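Local coordinates for protein CalG4 (Micromonospora echinospora, PDB 3IA7) that is a GT-B-fold protein with two Rossmann-like domains, each built on a parallel sheet, its last helix returning to the first domain, at residues A209-T214 against S383-A389; A298-H304 against V318-P324; E339-G343 against R372-M376. All blocks are in the same frame, centred on the assembly; numbering follows the deposited sequence.

Contact 1 (A209-T214 against S383-A389)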
loop_
_atom_site.group_PDB
_atom_site.type_symbol
_atom_site.label_atom_id
_atom_site.label_comp_id
_atom_site.label_asym_id
_atom_site.label_seq_id
_atom_site.Cartn_x
_atom_site.Cartn_y
_atom_site.Cartn_z
ATOM N N ALA A 209 -21.551 1.927 5.095
ATOM C CA ALA A 209 -20.727 0.801 4.631
ATOM C C ALA A 209 -19.388 0.713 5.422
ATOM O O ALA A 209 -18.541 1.622 5.364
ATOM C CB ALA A 209 -20.467 0.904 3.121
ATOM N N PHE A 210 -19.208 -0.375 6.157
ATOM C CA PHE A 210 -17.930 -0.548 6.962
ATOM C C PHE A 210 -16.902 -1.283 6.087
ATOM O O PHE A 210 -16.889 -2.533 6.008
ATOM C CB PHE A 210 -18.209 -1.260 8.302
ATOM C CG PHE A 210 -19.128 -0.457 9.204
ATOM C CD1 PHE A 210 -18.578 0.476 10.109
ATOM C CD2 PHE A 210 -20.512 -0.553 9.065
ATOM C CE1 PHE A 210 -19.431 1.275 10.930
ATOM C CE2 PHE A 210 -21.411 0.241 9.870
ATOM C CZ PHE A 210 -20.845 1.173 10.789
ATOM N N VAL A 211 -16.103 -0.512 5.356
ATOM C CA VAL A 211 -15.213 -1.091 4.324
ATOM C C VAL A 211 -13.823 -1.479 4.829
ATOM O O VAL A 211 -13.020 -2.101 4.121
ATOM C CB VAL A 211 -15.146 -0.208 3.016
ATOM C CG1 VAL A 211 -16.589 0.008 2.416
ATOM C CG2 VAL A 211 -14.371 1.112 3.325
ATOM N N GLY A 212 -13.526 -1.125 6.059
ATOM C CA GLY A 212 -12.213 -1.408 6.636
ATOM C C GLY A 212 -11.059 -0.469 6.184
ATOM O O GLY A 212 -11.294 0.436 5.324
ATOM N N PRO A 213 -9.830 -0.684 6.711
ATOM C CA PRO A 213 -8.642 0.134 6.365
ATOM C C PRO A 213 -8.201 -0.164 4.935
ATOM O O PRO A 213 -8.591 -1.199 4.375
ATOM C CB PRO A 213 -7.584 -0.305 7.400
ATOM C CG PRO A 213 -7.988 -1.671 7.829
ATOM C CD PRO A 213 -9.498 -1.761 7.666
ATOM N N THR A 214 -7.494 0.756 4.277
ATOM C CA THR A 214 -7.000 0.415 2.940
ATOM C C THR A 214 -5.798 -0.436 3.333
ATOM O O THR A 214 -5.086 -0.092 4.272
ATOM C CB THR A 214 -6.656 1.648 2.018
ATOM O OG1 THR A 214 -7.856 2.198 1.436
ATOM C CG2 THR A 214 -5.747 1.228 0.874
ATOM N N SER A 383 -13.664 -7.013 5.019
ATOM C CA SER A 383 -14.418 -5.748 5.056
ATOM C C SER A 383 -14.679 -5.149 3.652
ATOM O O SER A 383 -15.674 -4.440 3.478
ATOM C CB SER A 383 -13.693 -4.694 5.942
ATOM O OG SER A 383 -13.790 -5.140 7.283
ATOM N N GLY A 384 -13.806 -5.450 2.700
ATOM C CA GLY A 384 -14.053 -5.140 1.260
ATOM C C GLY A 384 -13.104 -4.101 0.660
ATOM O O GLY A 384 -12.792 -4.125 -0.538
ATOM N N GLY A 385 -12.721 -3.114 1.460
ATOM C CA GLY A 385 -11.633 -2.231 1.040
ATOM C C GLY A 385 -12.077 -1.284 -0.037
ATOM O O GLY A 385 -13.294 -1.066 -0.227
ATOM N N PRO A 386 -11.098 -0.654 -0.722
ATOM C CA PRO A 386 -11.449 0.345 -1.729
ATOM C C PRO A 386 -12.323 -0.177 -2.865
ATOM O O PRO A 386 -13.105 0.596 -3.406
ATOM C CB PRO A 386 -10.095 0.734 -2.328
ATOM C CG PRO A 386 -9.138 0.449 -1.245
ATOM C CD PRO A 386 -9.639 -0.764 -0.526
ATOM N N ALA A 387 -12.188 -1.456 -3.254
ATOM C CA ALA A 387 -13.038 -1.951 -4.350
ATOM C C ALA A 387 -14.521 -1.926 -3.964
ATOM O O ALA A 387 -15.384 -1.592 -4.774
ATOM C CB ALA A 387 -12.587 -3.328 -4.857
ATOM N N ARG A 388 -14.782 -2.299 -2.719
ATOM C CA ARG A 388 -16.118 -2.270 -2.193
ATOM C C ARG A 388 -16.585 -0.848 -2.016
ATOM O O ARG A 388 -17.748 -0.532 -2.294
ATOM C CB ARG A 388 -16.170 -2.902 -0.805
ATOM C CG ARG A 388 -17.617 -2.874 -0.267
ATOM C CD ARG A 388 -17.680 -3.387 1.163
ATOM N NE ARG A 388 -19.029 -3.186 1.718
ATOM C CZ ARG A 388 -19.344 -3.305 2.999
ATOM N NH1 ARG A 388 -18.404 -3.635 3.889
ATOM N NH2 ARG A 388 -20.588 -3.060 3.373
ATOM N N ALA A 389 -15.704 -0.002 -1.524
ATOM C CA ALA A 389 -16.052 1.412 -1.329
ATOM C C ALA A 389 -16.477 2.077 -2.666
ATOM O O ALA A 389 -17.507 2.786 -2.718
ATOM C CB ALA A 389 -14.889 2.132 -0.686
HETATM O O HOH W 1 -20.826 -2.930 6.305
HETATM O O HOH W 2 -16.771 -4.667 8.124
#
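Val-211 O takes a hydrogen bond from Gly-385 N at 2.9 Å; the donor comes in the carbonyl plane on a lone pair, though the N-H is bent (145°). Ser-383 CB also touches this oxygen, 3.2 Å from Val-211 O. The valine side chain supplies the apolar half of the contact. Its chi1 of -57° sets CG1 beside the backbone N, where this methyl meets Arg-388 CD at 3.8 Å and Ala-389 CB at 4.1 Å; a short branched residue can pack against the helix in this way without a long side chain. Farther along, Pro-386 CG rests 3.4 Å from Thr-214 OG1; in the first helical turn a proline's missing N-H costs little. Arg-388 runs extended from CG to NE, with Val-211 CG1 and Ala-209 CB over one guanidinium face. That reach brings Arg-388 NH1 to Ser-383 O at 2.9 Å, a nearly straight bond (162°) close to the guanidinium plane, so the arginine ties the helix back to the residues that precede it. The contact joins the edge strand 208-210 of the N-terminal parallel sheet to helix 385-400, the last of the chain, which in the GT-B fold returns to the first domain. Glycines suit the link: Gly-384 and Gly-385 both have positive phi, while Gly-212, bare at CA, lets Ser-383 CB come within 3.6 Å of its N. Two waters extend the polar network, one accepting from Phe-210 N and Arg-388 NH2, the other donating to Phe-210 O and Ser-383 OG. In the second shell, Glu-392 forms a salt bridge with Arg-388 NE, and Asp-379 O is hydrogen-bonded to Ser-383 OG. On the helix, Ala-387 packs on Ala-387 of the second subunit.

Contact 2 (A298-H304 against V318-P324)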
loop_
_atom_site.group_PDB
_atom_site.type_symbol
_atom_site.label_atom_id
_atom_site.label_comp_id
_atom_site.label_asym_id
_atom_site.label_seq_id
_atom_site.Cartn_x
_atom_site.Cartn_y
_atom_site.Cartn_z
ATOM N N ALA A 298 5.693 -10.183 13.493
ATOM C CA ALA A 298 5.650 -9.692 14.872
ATOM C C ALA A 298 4.766 -10.538 15.822
ATOM O O ALA A 298 3.713 -11.018 15.416
ATOM C CB ALA A 298 5.205 -8.210 14.911
ATOM N N ARG A 299 5.167 -10.621 17.081
ATOM C CA ARG A 299 4.338 -11.259 18.123
ATOM C C ARG A 299 3.497 -10.215 18.827
ATOM O O ARG A 299 2.529 -10.544 19.513
ATOM C CB ARG A 299 5.202 -11.897 19.219
ATOM C CG ARG A 299 6.209 -12.904 18.806
ATOM C CD ARG A 299 5.721 -14.355 18.725
ATOM N NE ARG A 299 6.778 -15.198 18.166
ATOM C CZ ARG A 299 7.376 -16.217 18.787
ATOM N NH1 ARG A 299 7.024 -16.567 20.022
ATOM N NH2 ARG A 299 8.336 -16.900 18.170
ATOM N N ALA A 300 3.920 -8.956 18.729
ATOM C CA ALA A 300 3.233 -7.862 19.357
ATOM C C ALA A 300 3.680 -6.573 18.707
ATOM O O ALA A 300 4.762 -6.511 18.079
ATOM C CB ALA A 300 3.564 -7.770 20.899
ATOM N N CYS A 301 2.886 -5.541 18.969
ATOM C CA CYS A 301 3.226 -4.178 18.527
ATOM C C CYS A 301 3.010 -3.223 19.680
ATOM O O CYS A 301 1.935 -3.246 20.301
ATOM C CB CYS A 301 2.310 -3.804 17.334
ATOM S SG CYS A 301 2.648 -2.113 16.681
ATOM N N LEU A 302 3.983 -2.351 19.948
ATOM C CA LEU A 302 3.860 -1.377 20.963
ATOM C C LEU A 302 3.691 -0.046 20.253
ATOM O O LEU A 302 4.606 0.398 19.535
ATOM C CB LEU A 302 5.149 -1.343 21.829
ATOM C CG LEU A 302 5.323 -0.259 22.895
ATOM C CD1 LEU A 302 4.268 -0.253 23.994
ATOM C CD2 LEU A 302 6.713 -0.441 23.516
ATOM N N THR A 303 2.552 0.603 20.459
ATOM C CA THR A 303 2.168 1.727 19.597
ATOM C C THR A 303 1.352 2.753 20.344
ATOM O O THR A 303 0.887 2.484 21.449
ATOM C CB THR A 303 1.402 1.258 18.301
ATOM O OG1 THR A 303 1.163 2.388 17.460
ATOM C CG2 THR A 303 0.063 0.648 18.638
ATOM N N HIS A 304 1.215 3.947 19.758
ATOM C CA HIS A 304 0.404 5.035 20.327
ATOM C C HIS A 304 -1.125 4.781 20.250
ATOM O O HIS A 304 -1.886 5.257 21.095
ATOM C CB HIS A 304 0.779 6.390 19.698
ATOM C CG HIS A 304 0.755 6.386 18.197
ATOM N ND1 HIS A 304 1.369 5.402 17.439
ATOM C CD2 HIS A 304 0.193 7.243 17.309
ATOM C CE1 HIS A 304 1.157 5.636 16.156
ATOM N NE2 HIS A 304 0.458 6.755 16.048
ATOM N N VAL A 318 -1.763 -9.071 14.853
ATOM C CA VAL A 318 -0.780 -8.774 15.914
ATOM C C VAL A 318 -1.447 -8.037 17.053
ATOM O O VAL A 318 -1.993 -6.939 16.823
ATOM C CB VAL A 318 0.349 -7.862 15.389
ATOM C CG1 VAL A 318 1.390 -7.494 16.488
ATOM C CG2 VAL A 318 1.034 -8.554 14.207
ATOM N N PRO A 319 -1.346 -8.585 18.270
ATOM C CA PRO A 319 -1.925 -7.900 19.427
ATOM C C PRO A 319 -1.108 -6.665 19.866
ATOM O O PRO A 319 0.092 -6.586 19.596
ATOM C CB PRO A 319 -1.945 -8.990 20.536
ATOM C CG PRO A 319 -0.806 -9.894 20.199
ATOM C CD PRO A 319 -0.699 -9.869 18.636
ATOM N N LEU A 320 -1.750 -5.715 20.541
ATOM C CA LEU A 320 -1.105 -4.399 20.798
ATOM C C LEU A 320 -0.833 -4.151 22.284
ATOM O O LEU A 320 -1.632 -4.536 23.159
ATOM C CB LEU A 320 -2.007 -3.271 20.278
ATOM C CG LEU A 320 -2.144 -3.096 18.758
ATOM C CD1 LEU A 320 -2.275 -4.413 18.096
ATOM C CD2 LEU A 320 -3.382 -2.279 18.490
ATOM N N VAL A 321 0.281 -3.479 22.570
ATOM C CA VAL A 321 0.412 -2.775 23.834
ATOM C C VAL A 321 0.382 -1.281 23.458
ATOM O O VAL A 321 1.112 -0.844 22.552
ATOM C CB VAL A 321 1.687 -3.127 24.584
ATOM C CG1 VAL A 321 1.779 -2.347 25.921
ATOM C CG2 VAL A 321 1.731 -4.670 24.846
ATOM N N LEU A 322 -0.523 -0.553 24.093
ATOM C CA LEU A 322 -0.807 0.840 23.763
ATOM C C LEU A 322 -0.163 1.801 24.750
ATOM O O LEU A 322 -0.158 1.559 25.965
ATOM C CB LEU A 322 -2.320 1.061 23.696
ATOM C CG LEU A 322 -2.990 0.377 22.478
ATOM C CD1 LEU A 322 -4.328 0.970 22.202
ATOM C CD2 LEU A 322 -2.213 0.432 21.159
ATOM N N VAL A 323 0.381 2.891 24.219
ATOM C CA VAL A 323 0.847 4.015 25.029
ATOM C C VAL A 323 0.162 5.294 24.474
ATOM O O VAL A 323 0.777 6.110 23.756
ATOM C CB VAL A 323 2.375 4.030 25.066
ATOM C CG1 VAL A 323 2.895 2.873 25.998
ATOM C CG2 VAL A 323 3.004 3.910 23.670
ATOM N N PRO A 324 -1.149 5.441 24.758
ATOM C CA PRO A 324 -1.991 6.494 24.159
ATOM C C PRO A 324 -1.653 7.925 24.547
ATOM O O PRO A 324 -2.078 8.851 23.847
ATOM C CB PRO A 324 -3.398 6.196 24.690
ATOM C CG PRO A 324 -3.350 4.881 25.326
ATOM C CD PRO A 324 -1.925 4.571 25.666
#
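Thr-303 holds OG1 anti to its backbone N (chi1 -175°), which turns CG2 toward Leu-322; Leu-322 CD2 meets Thr-303 CG2 at 3.4 Å, tighter than usual for two methyls, the side chains lying side by side. On the other face Leu-302, with CG anti to N and chi2 of 61°, brings CD1 across Val-321, 3.8 Å from Val-321 CG1, and on to Val-323 CG1. Of these residues Thr-303 and Val-321 are beta-branched, a shape that favours extended strand backbone. Between the faces runs parallel pairing: Pro-319 O accepts from Cys-301 N at 3.0 Å, Cys-301 O from Val-321 N at 2.8 Å, Val-321 O from Thr-303 N, and Thr-303 O from Val-323 N. Strands 298-303 and 320-322 are the neighbours joined by helix 307-315 in a beta-alpha-beta crossover, the repeating unit of the C-terminal Rossmann-like sheet. That helix covers Leu-320 and Thr-303, while helices 246-256 and 353-365 lie against Leu-302 and the latter also against Val-321. Near the start Val-318 lays its CG1 3.9 Å from Cys-301 CB. At the other end, His-304 ND1 makes weak bonds to Thr-303 OG1 and to Ser-237 O, and the buried His-304 O has no hydrogen-bond partner in the model, but receives a CA-H...O contact from Pro-324, whose CA is 3.3 Å from it.

Contact 3 (E339-G343 against R372-M376)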
loop_
_atom_site.group_PDB
_atom_site.type_symbol
_atom_site.label_atom_id
_atom_site.label_comp_id
_atom_site.label_asym_id
_atom_site.label_seq_id
_atom_site.Cartn_x
_atom_site.Cartn_y
_atom_site.Cartn_z
ATOM N N GLU A 339 -11.448 -2.003 25.468
ATOM C CA GLU A 339 -12.836 -2.476 25.623
ATOM C C GLU A 339 -13.097 -3.841 24.965
ATOM O O GLU A 339 -13.812 -4.707 25.495
ATOM C CB GLU A 339 -13.797 -1.426 25.032
ATOM C CG GLU A 339 -15.224 -1.600 25.439
ATOM C CD GLU A 339 -16.214 -0.826 24.569
ATOM O OE1 GLU A 339 -15.793 -0.089 23.631
ATOM O OE2 GLU A 339 -17.439 -0.990 24.839
ATOM N N LEU A 340 -12.515 -4.040 23.804
ATOM C CA LEU A 340 -12.662 -5.275 23.080
ATOM C C LEU A 340 -11.654 -6.365 23.477
ATOM O O LEU A 340 -11.691 -7.474 22.926
ATOM C CB LEU A 340 -12.550 -5.010 21.552
ATOM C CG LEU A 340 -13.697 -4.124 21.011
ATOM C CD1 LEU A 340 -13.524 -3.910 19.540
ATOM C CD2 LEU A 340 -15.018 -4.836 21.310
ATOM N N GLY A 341 -10.715 -6.037 24.343
ATOM C CA GLY A 341 -9.694 -7.040 24.749
ATOM C C GLY A 341 -8.729 -7.406 23.649
ATOM O O GLY A 341 -8.331 -8.568 23.533
ATOM N N LEU A 342 -8.367 -6.426 22.803
ATOM C CA LEU A 342 -7.477 -6.665 21.651
ATOM C C LEU A 342 -6.064 -6.163 21.934
ATOM O O LEU A 342 -5.166 -6.233 21.084
ATOM C CB LEU A 342 -7.991 -5.934 20.386
ATOM C CG LEU A 342 -9.426 -6.309 20.002
ATOM C CD1 LEU A 342 -9.904 -5.382 18.854
ATOM C CD2 LEU A 342 -9.454 -7.800 19.552
ATOM N N GLY A 343 -5.879 -5.624 23.135
ATOM C CA GLY A 343 -4.584 -5.063 23.547
ATOM C C GLY A 343 -4.640 -4.620 25.018
ATOM O O GLY A 343 -5.719 -4.520 25.629
ATOM N N ARG A 372 -9.017 -13.224 20.001
ATOM C CA ARG A 372 -9.872 -12.070 19.667
ATOM C C ARG A 372 -9.232 -11.248 18.529
ATOM O O ARG A 372 -9.925 -10.788 17.605
ATOM C CB ARG A 372 -10.111 -11.196 20.895
ATOM C CG ARG A 372 -11.019 -11.858 21.937
ATOM C CD ARG A 372 -11.427 -10.909 23.022
ATOM N NE ARG A 372 -10.330 -10.516 23.906
ATOM C CZ ARG A 372 -10.008 -11.127 25.045
ATOM N NH1 ARG A 372 -10.687 -12.193 25.468
ATOM N NH2 ARG A 372 -9.005 -10.661 25.779
ATOM N N VAL A 373 -7.910 -11.108 18.574
ATOM C CA VAL A 373 -7.198 -10.382 17.506
ATOM C C VAL A 373 -7.303 -11.154 16.138
ATOM O O VAL A 373 -7.444 -10.551 15.047
ATOM C CB VAL A 373 -5.736 -10.050 17.926
ATOM C CG1 VAL A 373 -5.001 -9.435 16.748
ATOM C CG2 VAL A 373 -5.730 -9.032 19.098
ATOM N N ARG A 374 -7.202 -12.466 16.195
ATOM C CA ARG A 374 -7.347 -13.259 14.966
ATOM C C ARG A 374 -8.766 -13.124 14.355
ATOM O O ARG A 374 -8.906 -13.036 13.137
ATOM C CB ARG A 374 -6.973 -14.707 15.220
ATOM C CG ARG A 374 -5.473 -14.826 15.291
ATOM C CD ARG A 374 -5.015 -16.226 15.331
ATOM N NE ARG A 374 -3.598 -16.280 15.677
ATOM C CZ ARG A 374 -3.030 -17.356 16.198
ATOM N NH1 ARG A 374 -3.769 -18.424 16.443
ATOM N NH2 ARG A 374 -1.737 -17.357 16.478
ATOM N N ARG A 375 -9.791 -13.066 15.207
ATOM C CA ARG A 375 -11.169 -12.774 14.743
ATOM C C ARG A 375 -11.249 -11.389 14.134
ATOM O O ARG A 375 -11.878 -11.185 13.072
ATOM C CB ARG A 375 -12.187 -12.961 15.888
ATOM C CG ARG A 375 -12.505 -14.447 16.202
ATOM C CD ARG A 375 -13.975 -14.823 15.786
ATOM N NE ARG A 375 -14.590 -15.774 16.729
ATOM C CZ ARG A 375 -15.898 -15.865 16.988
ATOM N NH1 ARG A 375 -16.778 -15.065 16.380
ATOM N NH2 ARG A 375 -16.335 -16.761 17.862
HETATM N N MSE A 376 -10.582 -10.421 14.761
HETATM C CA MSE A 376 -10.552 -9.042 14.192
HETATM C C MSE A 376 -9.822 -9.006 12.843
HETATM O O MSE A 376 -10.225 -8.278 11.945
HETATM C CB MSE A 376 -9.885 -8.019 15.162
HETATM C CG MSE A 376 -9.842 -6.559 14.592
HETATM SE SE MSE A 376 -11.672 -5.881 14.222
HETATM C CE MSE A 376 -12.449 -5.635 15.947
#
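Leu-342 spreads its two methyls along helix 367-381: CD2 touches the neighbouring Arg-372 and Val-373, at 3.7 Å from Arg-372 CB and 3.9 Å from Val-373 CG2, and CD1 reaches the selenomethionine Met-376 about a turn later. It follows a Schellman motif: helix 331-339 ends, Gly-341 turns the chain with positive phi (69°), and the backbone then enters strand 343-345, the edge of the C-terminal Rossmann-like sheet. Glycine takes such a phi readily, and with no side chain on its CA the arginine can draw in close over the turn. Met-376 is bent at chi2 and chi3, which brings its terminal CE back to the leucines, 3.9 Å from Leu-342 CD1 and 4.1 Å from Leu-340 CD1; it crosses both side chains at about a right angle. A long flexible thioether, here its selenium form, can bend so that its end reaches both leucines. Val-373 is shorter and sits nearer the backbone, its CG2 3.5 Å from Leu-342 O. Beneath this apolar patch Phe-314 of helix 307-315 touches Leu-342, Val-373 and Met-376, so that three helices meet around one loop, while Phe-197 covers Leu-340.

The polar part lies on the solvent side, where Arg-372 is exposed and its hydrocarbon first passes the loop, with CD 3.4 Å from Leu-340 O. The chain then bends at chi3 (-69°), turning the guanidinium edge to the Gly-341 carbonyl. An arginine fits here because its neighbouring N-H groups can converge on a single acceptor. NE and NH2 of Arg-372 both donate to Gly-341 O, which lies near the guanidinium plane: Arg-372 NE is 2.8 Å from Gly-341 O, above the carbonyl plane, and NH2 is 3.1 Å from it, in that plane on a lone pair, with its N-H bent to 137°.

In the fold
Contacts 2 and 3 are neighbours in the C-terminal domain, with centres about 12 Å apart. They touch where Val-373 meets the start of 318-324, its CG1 3.8 Å from Val-318 N and its CG2 4.0 Å from Pro-319 CA, so helix 367-381 packs on the loop that leads into the strand of contact 2. The next helix, 385-400, carries the chain to contact 1 on the N-terminal sheet; contacts 1 and 3 approach to about 7 Å at their nearest atoms without touching. Along the chain, both other contacts lie inside the loop closed by contact 1. Of the calcium ions, one lies about 12 Å from the Ala-298 side chain of contact 2.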